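Local coordinates for LbaCas13a H328A (C2c2) (Lachnospiraceae bacterium NK4A179, PDB 5WLH), which binds a pre-crRNA guide and, as a CRISPR-Cas13a enzyme, probably processes that RNA and cleaves target RNA, at residues V367-L370 against Y371-N375; Q421-E424 against F425-R428; K709-N712 against E713-Y717. One frame throughout, in Å; residues are numbered along the deposited sequence.

Interaction 1 (V367-L370 against Y371-N375). With nucleotides of chain B.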
loop_
_atom_site.group_PDB
_atom_site.type_symbol
_atom_site.label_atom_id
_atom_site.label_comp_id
_atom_site.label_asym_id
_atom_site.label_seq_id
_atom_site.Cartn_x
_atom_site.Cartn_y
_atom_site.Cartn_z
ATOM N N VAL A 367 18.624 5.787 27.971
ATOM C CA VAL A 367 17.745 6.903 27.635
ATOM C C VAL A 367 16.284 6.465 27.683
ATOM O O VAL A 367 15.423 7.203 28.169
ATOM C CB VAL A 367 18.122 7.497 26.261
ATOM C CG1 VAL A 367 17.038 8.473 25.760
ATOM C CG2 VAL A 367 19.463 8.218 26.335
ATOM N N LYS A 368 15.979 5.255 27.203
ATOM C CA LYS A 368 14.591 4.798 27.259
ATOM C C LYS A 368 14.120 4.685 28.697
ATOM O O LYS A 368 12.985 5.059 29.016
ATOM C CB LYS A 368 14.425 3.461 26.550
ATOM C CG LYS A 368 14.516 3.547 25.042
ATOM C CD LYS A 368 14.131 2.202 24.439
ATOM C CE LYS A 368 14.430 2.153 22.962
ATOM N NZ LYS A 368 14.270 0.777 22.438
ATOM N N GLU A 369 14.987 4.204 29.594
ATOM C CA GLU A 369 14.572 4.113 30.990
ATOM C C GLU A 369 14.416 5.497 31.609
ATOM O O GLU A 369 13.531 5.695 32.446
ATOM C CB GLU A 369 15.552 3.249 31.794
ATOM C CG GLU A 369 14.930 2.652 33.071
ATOM C CD GLU A 369 13.515 2.080 32.863
ATOM O OE1 GLU A 369 12.606 2.423 33.663
ATOM O OE2 GLU A 369 13.313 1.287 31.913
ATOM N N LEU A 370 15.224 6.470 31.177
ATOM C CA LEU A 370 15.060 7.848 31.632
ATOM C C LEU A 370 13.712 8.414 31.206
ATOM O O LEU A 370 13.006 9.043 32.006
ATOM C CB LEU A 370 16.179 8.720 31.082
ATOM C CG LEU A 370 17.549 8.552 31.749
ATOM C CD1 LEU A 370 18.596 9.303 30.966
ATOM C CD2 LEU A 370 17.471 9.071 33.181
ATOM N N TYR A 371 13.363 8.247 29.928
ATOM C CA TYR A 371 12.042 8.674 29.461
ATOM C C TYR A 371 10.946 8.037 30.294
ATOM O O TYR A 371 9.996 8.708 30.718
ATOM C CB TYR A 371 11.844 8.273 28.008
ATOM C CG TYR A 371 12.331 9.221 26.959
ATOM C CD1 TYR A 371 11.634 10.394 26.673
ATOM C CD2 TYR A 371 13.446 8.905 26.189
ATOM C CE1 TYR A 371 12.051 11.240 25.665
ATOM C CE2 TYR A 371 13.873 9.743 25.189
ATOM C CZ TYR A 371 13.173 10.898 24.921
ATOM O OH TYR A 371 13.613 11.739 23.928
ATOM N N ARG A 372 11.042 6.719 30.500
ATOM C CA ARG A 372 9.974 5.999 31.194
ATOM C C ARG A 372 9.823 6.498 32.621
ATOM O O ARG A 372 8.708 6.757 33.084
ATOM C CB ARG A 372 10.238 4.497 31.195
ATOM C CG ARG A 372 9.161 3.686 31.946
ATOM C CD ARG A 372 9.466 2.206 31.898
ATOM N NE ARG A 372 8.526 1.414 32.679
ATOM C CZ ARG A 372 8.657 1.150 33.975
ATOM N NH1 ARG A 372 9.701 1.623 34.656
ATOM N NH2 ARG A 372 7.741 0.416 34.592
ATOM N N ASN A 373 10.945 6.638 33.334
ATOM C CA ASN A 373 10.893 7.165 34.694
ATOM C C ASN A 373 10.219 8.525 34.734
ATOM O O ASN A 373 9.369 8.777 35.594
ATOM C CB ASN A 373 12.304 7.251 35.273
ATOM C CG ASN A 373 12.897 5.893 35.515
ATOM O OD1 ASN A 373 12.170 4.906 35.647
ATOM N ND2 ASN A 373 14.221 5.823 35.573
ATOM N N GLN A 374 10.605 9.430 33.828
ATOM C CA GLN A 374 9.987 10.751 33.796
ATOM C C GLN A 374 8.517 10.655 33.398
ATOM O O GLN A 374 7.663 11.334 33.979
ATOM C CB GLN A 374 10.765 11.673 32.847
ATOM C CG GLN A 374 10.265 13.110 32.843
ATOM C CD GLN A 374 10.339 13.746 34.214
ATOM O OE1 GLN A 374 11.423 13.904 34.768
ATOM N NE2 GLN A 374 9.178 14.087 34.781
ATOM N N ASN A 375 8.197 9.795 32.429
ATOM C CA ASN A 375 6.795 9.626 32.041
ATOM C C ASN A 375 5.946 9.182 33.230
ATOM O O ASN A 375 4.845 9.705 33.451
ATOM C CB ASN A 375 6.691 8.623 30.893
ATOM C CG ASN A 375 5.367 8.754 30.120
ATOM O OD1 ASN A 375 4.803 9.838 30.030
ATOM N ND2 ASN A 375 4.887 7.654 29.567
ATOM P P G B 19 5.197 -3.331 37.166
ATOM O OP1 G B 19 5.162 -4.599 37.908
ATOM O OP2 G B 19 6.451 -2.798 36.598
ATOM O "O5'" G B 19 4.193 -3.568 35.949
ATOM C "C5'" G B 19 2.899 -4.099 36.157
ATOM C "C4'" G B 19 2.081 -3.933 34.905
ATOM O "O4'" G B 19 2.084 -2.532 34.545
ATOM C "C3'" G B 19 2.630 -4.641 33.678
ATOM O "O3'" G B 19 2.158 -5.972 33.598
ATOM C "C2'" G B 19 2.112 -3.781 32.533
ATOM O "O2'" G B 19 0.753 -4.101 32.301
ATOM C "C1'" G B 19 2.170 -2.389 33.150
ATOM N N9 G B 19 3.412 -1.661 32.845
ATOM C C8 G B 19 4.457 -1.367 33.693
ATOM N N7 G B 19 5.385 -0.653 33.127
ATOM C C5 G B 19 4.919 -0.462 31.828
ATOM C C6 G B 19 5.484 0.235 30.725
ATOM O O6 G B 19 6.562 0.838 30.686
ATOM N N1 G B 19 4.656 0.176 29.593
ATOM C C2 G B 19 3.444 -0.468 29.538
ATOM N N2 G B 19 2.765 -0.430 28.376
ATOM N N3 G B 19 2.914 -1.114 30.559
ATOM C C4 G B 19 3.697 -1.070 31.652
ATOM P P A B 20 3.114 -7.148 33.093
ATOM O OP1 A B 20 2.267 -8.340 32.879
ATOM O OP2 A B 20 4.309 -7.134 33.972
ATOM O "O5'" A B 20 3.589 -6.679 31.656
ATOM C "C5'" A B 20 2.687 -6.661 30.565
ATOM C "C4'" A B 20 3.299 -5.955 29.386
ATOM O "O4'" A B 20 3.514 -4.560 29.704
ATOM C "C3'" A B 20 4.672 -6.434 28.977
ATOM O "O3'" A B 20 4.639 -7.640 28.252
ATOM C "C2'" A B 20 5.199 -5.243 28.192
ATOM O "O2'" A B 20 4.579 -5.171 26.914
ATOM C "C1'" A B 20 4.672 -4.092 29.044
ATOM N N9 A B 20 5.659 -3.705 30.071
ATOM C C8 A B 20 5.717 -4.096 31.389
ATOM N N7 A B 20 6.739 -3.589 32.038
ATOM C C5 A B 20 7.388 -2.812 31.086
ATOM C C6 A B 20 8.542 -2.016 31.130
ATOM N N6 A B 20 9.291 -1.841 32.213
ATOM N N1 A B 20 8.914 -1.389 30.004
ATOM C C2 A B 20 8.177 -1.551 28.898
ATOM N N3 A B 20 7.080 -2.282 28.729
ATOM C C4 A B 20 6.736 -2.885 29.873
#
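Glu369 and Arg372 carry the charged part of this local contact, one turn apart on helix 357-388. Their side chains lie alongside each other and point the same way. Glu369 OE1 offers its syn lone pair to Arg372 NH1 at 3.2 Å. The result is a salt bridge with a bent N-H...O angle of 146°. The extended chain, with chi1 at 179° setting CG opposite the backbone N, carries the Arg372 guanidinium from the helix to the RNA.

Hydrogen bonds to the RNA use the other nitrogens of the same group. Arg372 NE reaches G19 O6 of chain B at 2.9 Å. Arg372 NH2 meets G19 N7 of chain B at 3.0 Å, almost straight at 178°. A20 N6 of chain B sits over one face of the guanidinium, 3.2 Å above its plane.

Apolar contact lies along the Val367 and Tyr371 side chains, where Val367 CG1 touches Tyr371 CE2 at 3.5 Å. The phenol OH of Tyr371 is hydrogen-bonded to the Lys426 carbonyl.

Backbone bonds follow the regular i to i+4 pattern, as in Tyr371 N to Val367 O at 2.9 Å.

The two-pronged grip on O6 and N7 suits the Hoogsteen edge of a guanine. Glu369 holds the third nitrogen, so it probably fixes the rotation of the guanidinium and balances its charge.

Interaction 2 (Q421-E424 against F425-R428). With nucleotides of chain B.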
loop_
_atom_site.group_PDB
_atom_site.type_symbol
_atom_site.label_atom_id
_atom_site.label_comp_id
_atom_site.label_asym_id
_atom_site.label_seq_id
_atom_site.Cartn_x
_atom_site.Cartn_y
_atom_site.Cartn_z
ATOM N N GLN A 421 17.082 6.719 17.419
ATOM C CA GLN A 421 18.321 7.422 17.719
ATOM C C GLN A 421 18.067 8.402 18.854
ATOM O O GLN A 421 17.084 9.150 18.817
ATOM C CB GLN A 421 18.832 8.153 16.476
ATOM C CG GLN A 421 20.328 8.332 16.430
ATOM C CD GLN A 421 20.702 9.679 15.858
ATOM O OE1 GLN A 421 19.998 10.207 14.996
ATOM N NE2 GLN A 421 21.804 10.251 16.337
ATOM N N VAL A 422 18.932 8.376 19.871
ATOM C CA VAL A 422 18.903 9.407 20.905
ATOM C C VAL A 422 19.203 10.754 20.258
ATOM O O VAL A 422 20.252 10.931 19.625
ATOM C CB VAL A 422 19.917 9.088 22.018
ATOM C CG1 VAL A 422 20.025 10.256 23.003
ATOM C CG2 VAL A 422 19.567 7.760 22.740
ATOM N N THR A 423 18.284 11.712 20.400
ATOM C CA THR A 423 18.482 13.060 19.876
ATOM C C THR A 423 18.038 14.072 20.915
ATOM O O THR A 423 17.134 13.806 21.714
ATOM C CB THR A 423 17.696 13.335 18.577
ATOM O OG1 THR A 423 16.292 13.275 18.855
ATOM C CG2 THR A 423 18.042 12.329 17.489
ATOM N N GLU A 424 18.651 15.255 20.874
ATOM C CA GLU A 424 18.239 16.286 21.817
ATOM C C GLU A 424 16.838 16.808 21.503
ATOM O O GLU A 424 16.066 17.094 22.423
ATOM C CB GLU A 424 19.249 17.432 21.849
ATOM C CG GLU A 424 18.776 18.615 22.710
ATOM C CD GLU A 424 18.350 18.202 24.127
ATOM O OE1 GLU A 424 17.238 18.595 24.572
ATOM O OE2 GLU A 424 19.125 17.483 24.799
ATOM N N PHE A 425 16.473 16.939 20.222
ATOM C CA PHE A 425 15.165 17.539 19.954
ATOM C C PHE A 425 14.035 16.685 20.522
ATOM O O PHE A 425 13.030 17.227 21.000
ATOM C CB PHE A 425 14.995 17.829 18.458
ATOM C CG PHE A 425 14.552 16.643 17.612
ATOM C CD1 PHE A 425 13.210 16.322 17.493
ATOM C CD2 PHE A 425 15.475 15.918 16.874
ATOM C CE1 PHE A 425 12.799 15.270 16.692
ATOM C CE2 PHE A 425 15.078 14.859 16.069
ATOM C CZ PHE A 425 13.721 14.534 15.986
ATOM N N LYS A 426 14.199 15.364 20.533
ATOM C CA LYS A 426 13.168 14.484 21.069
ATOM C C LYS A 426 13.143 14.475 22.581
ATOM O O LYS A 426 12.211 13.919 23.162
ATOM C CB LYS A 426 13.375 13.053 20.586
ATOM C CG LYS A 426 13.070 12.861 19.147
ATOM C CD LYS A 426 12.487 11.481 18.941
ATOM C CE LYS A 426 11.996 11.363 17.525
ATOM N NZ LYS A 426 12.406 10.065 16.970
ATOM N N ALA A 427 14.173 15.021 23.223
ATOM C CA ALA A 427 14.214 15.115 24.671
ATOM C C ALA A 427 13.684 16.440 25.193
ATOM O O ALA A 427 13.721 16.660 26.409
ATOM C CB ALA A 427 15.648 14.904 25.173
ATOM N N ARG A 428 13.223 17.331 24.311
ATOM C CA ARG A 428 12.667 18.617 24.722
ATOM C C ARG A 428 11.221 18.440 25.164
ATOM O O ARG A 428 10.427 17.791 24.476
ATOM C CB ARG A 428 12.733 19.638 23.583
ATOM C CG ARG A 428 14.131 19.889 23.032
ATOM C CD ARG A 428 14.218 21.221 22.274
ATOM N NE ARG A 428 14.813 21.060 20.939
ATOM C CZ ARG A 428 16.120 20.953 20.699
ATOM N NH1 ARG A 428 16.989 21.000 21.701
ATOM N NH2 ARG A 428 16.561 20.805 19.456
ATOM P P G B 5 8.138 14.486 12.126
ATOM O OP1 G B 5 7.493 13.187 11.787
ATOM O OP2 G B 5 7.909 15.094 13.464
ATOM O "O5'" G B 5 9.702 14.348 11.962
ATOM C "C5'" G B 5 10.282 13.800 10.794
ATOM C "C4'" G B 5 11.787 13.880 10.889
ATOM O "O4'" G B 5 12.188 15.278 10.865
ATOM C "C3'" G B 5 12.398 13.351 12.182
ATOM O "O3'" G B 5 12.559 11.942 12.184
ATOM C "C2'" G B 5 13.728 14.093 12.236
ATOM O "O2'" G B 5 14.648 13.498 11.332
ATOM C "C1'" G B 5 13.321 15.467 11.698
ATOM N N9 G B 5 12.928 16.374 12.791
ATOM C C8 G B 5 11.671 16.535 13.323
ATOM N N7 G B 5 11.619 17.418 14.290
ATOM C C5 G B 5 12.933 17.864 14.397
ATOM C C6 G B 5 13.494 18.822 15.280
ATOM O O6 G B 5 12.909 19.468 16.157
ATOM N N1 G B 5 14.860 18.964 15.060
ATOM C C2 G B 5 15.588 18.277 14.112
ATOM N N2 G B 5 16.895 18.553 14.041
ATOM N N3 G B 5 15.085 17.369 13.277
ATOM C C4 G B 5 13.756 17.223 13.490
ATOM P P A B 6 12.077 11.062 13.437
ATOM O OP1 A B 6 11.540 11.946 14.483
ATOM O OP2 A B 6 13.172 10.090 13.732
ATOM O "O5'" A B 6 10.863 10.193 12.855
ATOM C "C5'" A B 6 9.562 10.762 12.707
ATOM C "C4'" A B 6 8.850 10.199 11.489
ATOM O "O4'" A B 6 9.546 10.606 10.294
ATOM C "C3'" A B 6 8.817 8.683 11.384
ATOM O "O3'" A B 6 7.775 8.125 12.148
ATOM C "C2'" A B 6 8.663 8.452 9.892
ATOM O "O2'" A B 6 7.327 8.750 9.488
ATOM C "C1'" A B 6 9.543 9.564 9.346
ATOM N N9 A B 6 10.938 9.153 9.132
ATOM C C8 A B 6 12.053 9.677 9.739
ATOM N N7 A B 6 13.172 9.153 9.310
ATOM C C5 A B 6 12.754 8.236 8.349
ATOM C C6 A B 6 13.463 7.362 7.526
ATOM N N6 A B 6 14.803 7.277 7.547
ATOM N N1 A B 6 12.750 6.591 6.666
ATOM C C2 A B 6 11.411 6.681 6.653
ATOM N N3 A B 6 10.633 7.463 7.402
ATOM C C4 A B 6 11.376 8.229 8.223
#
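The Phe425 ring lies between Thr423 and Lys426 on one face and the base of G5 of chain B on the other. Thr423 OG1 is 3.4 Å from Phe425 CD2, and Lys426 CG reaches the same face near the rim. Across the ring, Phe425 CD1 comes within 3.4 Å of G5 C6 of chain B. At the ring edge and in its plane is A6 OP1 of chain B, nearest to Phe425 CZ. Phe425 CG sits between the backbone N and the carbonyl carbon (chi1 83°), which turns the ring to the RNA. Tyr431 packs edge-to-face with it.

The guanidinium of Arg428 has Phe425 CA and Glu424 O over one face. The salt bridge from Arg428 NH1 to Glu424 OE1 is long, at 3.8 Å; the oxygen lies well out of the guanidinium plane, and no N-H points at it.

The loop is folded by a type I turn, closed by Ala427 N to Glu424 O at 2.9 Å. Thr423 OG1 adds a weak hydrogen bond from Lys426 N. Lys426 then extends to the phosphate of A6 of chain B, where Lys426 NZ makes a weak hydrogen bond to A6 OP2 at 3.3 Å. With an alanine at Phe425, the G5 base of chain B would probably lose its aromatic cover, and a gap would open beside Thr423 OG1.

This loop therefore holds neighbouring nucleotides in two ways: an aromatic face covers one base, and a lysine charge meets the next phosphate.

Interaction 3 (K709-N712 against E713-Y717). With nucleotides of chain B.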
loop_
_atom_site.group_PDB
_atom_site.type_symbol
_atom_site.label_atom_id
_atom_site.label_comp_id
_atom_site.label_asym_id
_atom_site.label_seq_id
_atom_site.Cartn_x
_atom_site.Cartn_y
_atom_site.Cartn_z
ATOM N N LYS A 709 24.313 -16.416 -36.575
ATOM C CA LYS A 709 24.095 -17.529 -35.654
ATOM C C LYS A 709 23.636 -17.041 -34.283
ATOM O O LYS A 709 22.582 -17.453 -33.786
ATOM C CB LYS A 709 25.366 -18.367 -35.528
ATOM C CG LYS A 709 25.254 -19.495 -34.522
ATOM C CD LYS A 709 26.532 -20.308 -34.465
ATOM C CE LYS A 709 26.297 -21.664 -33.824
ATOM N NZ LYS A 709 26.183 -21.545 -32.350
ATOM N N GLY A 710 24.428 -16.176 -33.648
ATOM C CA GLY A 710 24.062 -15.686 -32.326
ATOM C C GLY A 710 22.762 -14.902 -32.330
ATOM O O GLY A 710 21.951 -15.018 -31.409
ATOM N N GLU A 711 22.547 -14.095 -33.368
ATOM C CA GLU A 711 21.289 -13.373 -33.476
ATOM C C GLU A 711 20.117 -14.326 -33.679
ATOM O O GLU A 711 19.018 -14.061 -33.185
ATOM C CB GLU A 711 21.367 -12.358 -34.608
ATOM C CG GLU A 711 20.556 -11.099 -34.371
ATOM C CD GLU A 711 20.140 -10.440 -35.674
ATOM O OE1 GLU A 711 19.067 -9.795 -35.715
ATOM O OE2 GLU A 711 20.897 -10.572 -36.660
ATOM N N ASN A 712 20.324 -15.442 -34.385
ATOM C CA ASN A 712 19.246 -16.413 -34.544
ATOM C C ASN A 712 19.022 -17.194 -33.261
ATOM O O ASN A 712 17.881 -17.527 -32.919
ATOM C CB ASN A 712 19.551 -17.369 -35.698
ATOM C CG ASN A 712 19.240 -16.763 -37.043
ATOM O OD1 ASN A 712 18.654 -15.682 -37.127
ATOM N ND2 ASN A 712 19.645 -17.445 -38.107
ATOM N N GLU A 713 20.102 -17.515 -32.549
ATOM C CA GLU A 713 19.964 -18.150 -31.245
ATOM C C GLU A 713 19.174 -17.259 -30.296
ATOM O O GLU A 713 18.272 -17.726 -29.589
ATOM C CB GLU A 713 21.347 -18.453 -30.672
ATOM C CG GLU A 713 21.341 -19.377 -29.475
ATOM C CD GLU A 713 22.426 -20.433 -29.539
ATOM O OE1 GLU A 713 23.400 -20.242 -30.304
ATOM O OE2 GLU A 713 22.304 -21.449 -28.819
ATOM N N LEU A 714 19.486 -15.965 -30.292
ATOM C CA LEU A 714 18.779 -15.031 -29.426
ATOM C C LEU A 714 17.316 -14.905 -29.830
ATOM O O LEU A 714 16.429 -14.886 -28.969
ATOM C CB LEU A 714 19.467 -13.673 -29.463
ATOM C CG LEU A 714 18.812 -12.602 -28.605
ATOM C CD1 LEU A 714 18.742 -13.063 -27.148
ATOM C CD2 LEU A 714 19.596 -11.312 -28.739
ATOM N N LYS A 715 17.043 -14.814 -31.133
ATOM C CA LYS A 715 15.659 -14.842 -31.599
ATOM C C LYS A 715 14.934 -16.088 -31.103
ATOM O O LYS A 715 13.778 -16.008 -30.676
ATOM C CB LYS A 715 15.601 -14.775 -33.126
ATOM C CG LYS A 715 15.768 -13.380 -33.716
ATOM C CD LYS A 715 15.253 -13.342 -35.150
ATOM C CE LYS A 715 16.063 -12.390 -36.014
ATOM N NZ LYS A 715 16.382 -11.120 -35.308
ATOM N N PHE A 716 15.592 -17.251 -31.148
ATOM C CA PHE A 716 14.924 -18.481 -30.730
ATOM C C PHE A 716 14.571 -18.455 -29.249
ATOM O O PHE A 716 13.439 -18.775 -28.867
ATOM C CB PHE A 716 15.779 -19.713 -31.023
ATOM C CG PHE A 716 15.237 -20.956 -30.384
ATOM C CD1 PHE A 716 14.026 -21.486 -30.809
ATOM C CD2 PHE A 716 15.895 -21.554 -29.322
ATOM C CE1 PHE A 716 13.498 -22.616 -30.207
ATOM C CE2 PHE A 716 15.376 -22.681 -28.705
ATOM C CZ PHE A 716 14.178 -23.220 -29.152
ATOM N N TYR A 717 15.537 -18.119 -28.391
ATOM C CA TYR A 717 15.250 -18.142 -26.958
ATOM C C TYR A 717 14.211 -17.088 -26.583
ATOM O O TYR A 717 13.383 -17.323 -25.696
ATOM C CB TYR A 717 16.533 -17.955 -26.157
ATOM C CG TYR A 717 17.399 -19.187 -26.220
ATOM C CD1 TYR A 717 16.915 -20.414 -25.795
ATOM C CD2 TYR A 717 18.679 -19.132 -26.741
ATOM C CE1 TYR A 717 17.693 -21.553 -25.865
ATOM C CE2 TYR A 717 19.468 -20.268 -26.805
ATOM C CZ TYR A 717 18.969 -21.470 -26.373
ATOM O OH TYR A 717 19.753 -22.604 -26.443
ATOM P P A B 38 15.575 -8.346 -26.599
ATOM O OP1 A B 38 15.544 -6.894 -26.926
ATOM O OP2 A B 38 16.654 -9.173 -27.216
ATOM O "O5'" A B 38 15.721 -8.588 -25.038
ATOM C "C5'" A B 38 15.588 -9.896 -24.493
ATOM C "C4'" A B 38 16.622 -10.162 -23.428
ATOM O "O4'" A B 38 17.864 -10.589 -24.049
ATOM C "C3'" A B 38 16.979 -8.962 -22.549
ATOM O "O3'" A B 38 17.284 -9.424 -21.242
ATOM C "C2'" A B 38 18.263 -8.450 -23.178
ATOM O "O2'" A B 38 19.089 -7.724 -22.293
ATOM C "C1'" A B 38 18.920 -9.756 -23.607
ATOM N N9 A B 38 19.901 -9.617 -24.682
ATOM C C8 A B 38 19.738 -9.102 -25.942
ATOM N N7 A B 38 20.836 -9.122 -26.658
ATOM C C5 A B 38 21.777 -9.695 -25.812
ATOM C C6 A B 38 23.140 -9.999 -25.970
ATOM N N6 A B 38 23.814 -9.755 -27.093
ATOM N N1 A B 38 23.790 -10.557 -24.928
ATOM C C2 A B 38 23.110 -10.799 -23.800
ATOM N N3 A B 38 21.830 -10.556 -23.530
ATOM C C4 A B 38 21.216 -10.001 -24.590
#
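Glu713 N hydrogen-bonds to Lys709 O at 2.8 Å, and Leu714, Lys715 and Phe716 repeat this i to i+4 link to Gly710, Glu711 and Asn712. The motif is the opening of an alpha helix, the first turns of helix 709-732.

Two lysine-glutamate pairs, each spaced i to i+4, join successive turns. In the tighter one, Lys715 NZ donates to Glu711 OE1 at 3.0 Å in a salt bridge. The two side chains run alongside each other. The ammonium meets the oxygen from above the carboxylate plane, 50° out of it. Lys715 gets there by bending at chi3 and chi4, and Lys715 CG lies against Glu711 O at 3.4 Å. The second pair is looser: Lys709 NZ stands 3.7 Å from Glu713 OE1, a long salt bridge. The Lys709 chain is extended to CE and then turns at chi4 (-77°), which brings the ammonium back toward the glutamate. The acid of Glu711 lies near the start of the helix, where the helix dipole would probably favour its negative charge.

Other sides of the helix face the protein. Phe716 makes an edge-to-face contact with Phe651, and Tyr717 OH is hydrogen-bonded to Arg692 NH1.

Leu714 faces the RNA. Leu714 CB rests on Gly710 O at 3.4 Å. On the RNA side, the methyl Leu714 CD2 meets the adenine of A38 of chain B, 3.3 Å from A38 N7.

The three contacts follow one another along the chain. Interaction 1 lies on helix 357-388, interaction 2 in the loop between helices 398-417 and 429-458, and interaction 3 at the start of helix 709-732. Interactions 1 and 2 are neighbours, with centres about 12 Å apart. Besides the Tyr371 hydrogen bond to Lys426, Val367 CG2 packs on Val422 CG2 at 3.6 Å. Interaction 3 is remote: its centre is about 67 Å from that of interaction 1 and about 61 Å from that of interaction 2. All three touch the same RNA chain. The protein thus holds its guide at widely separated places, with polar, aromatic and aliphatic side chains.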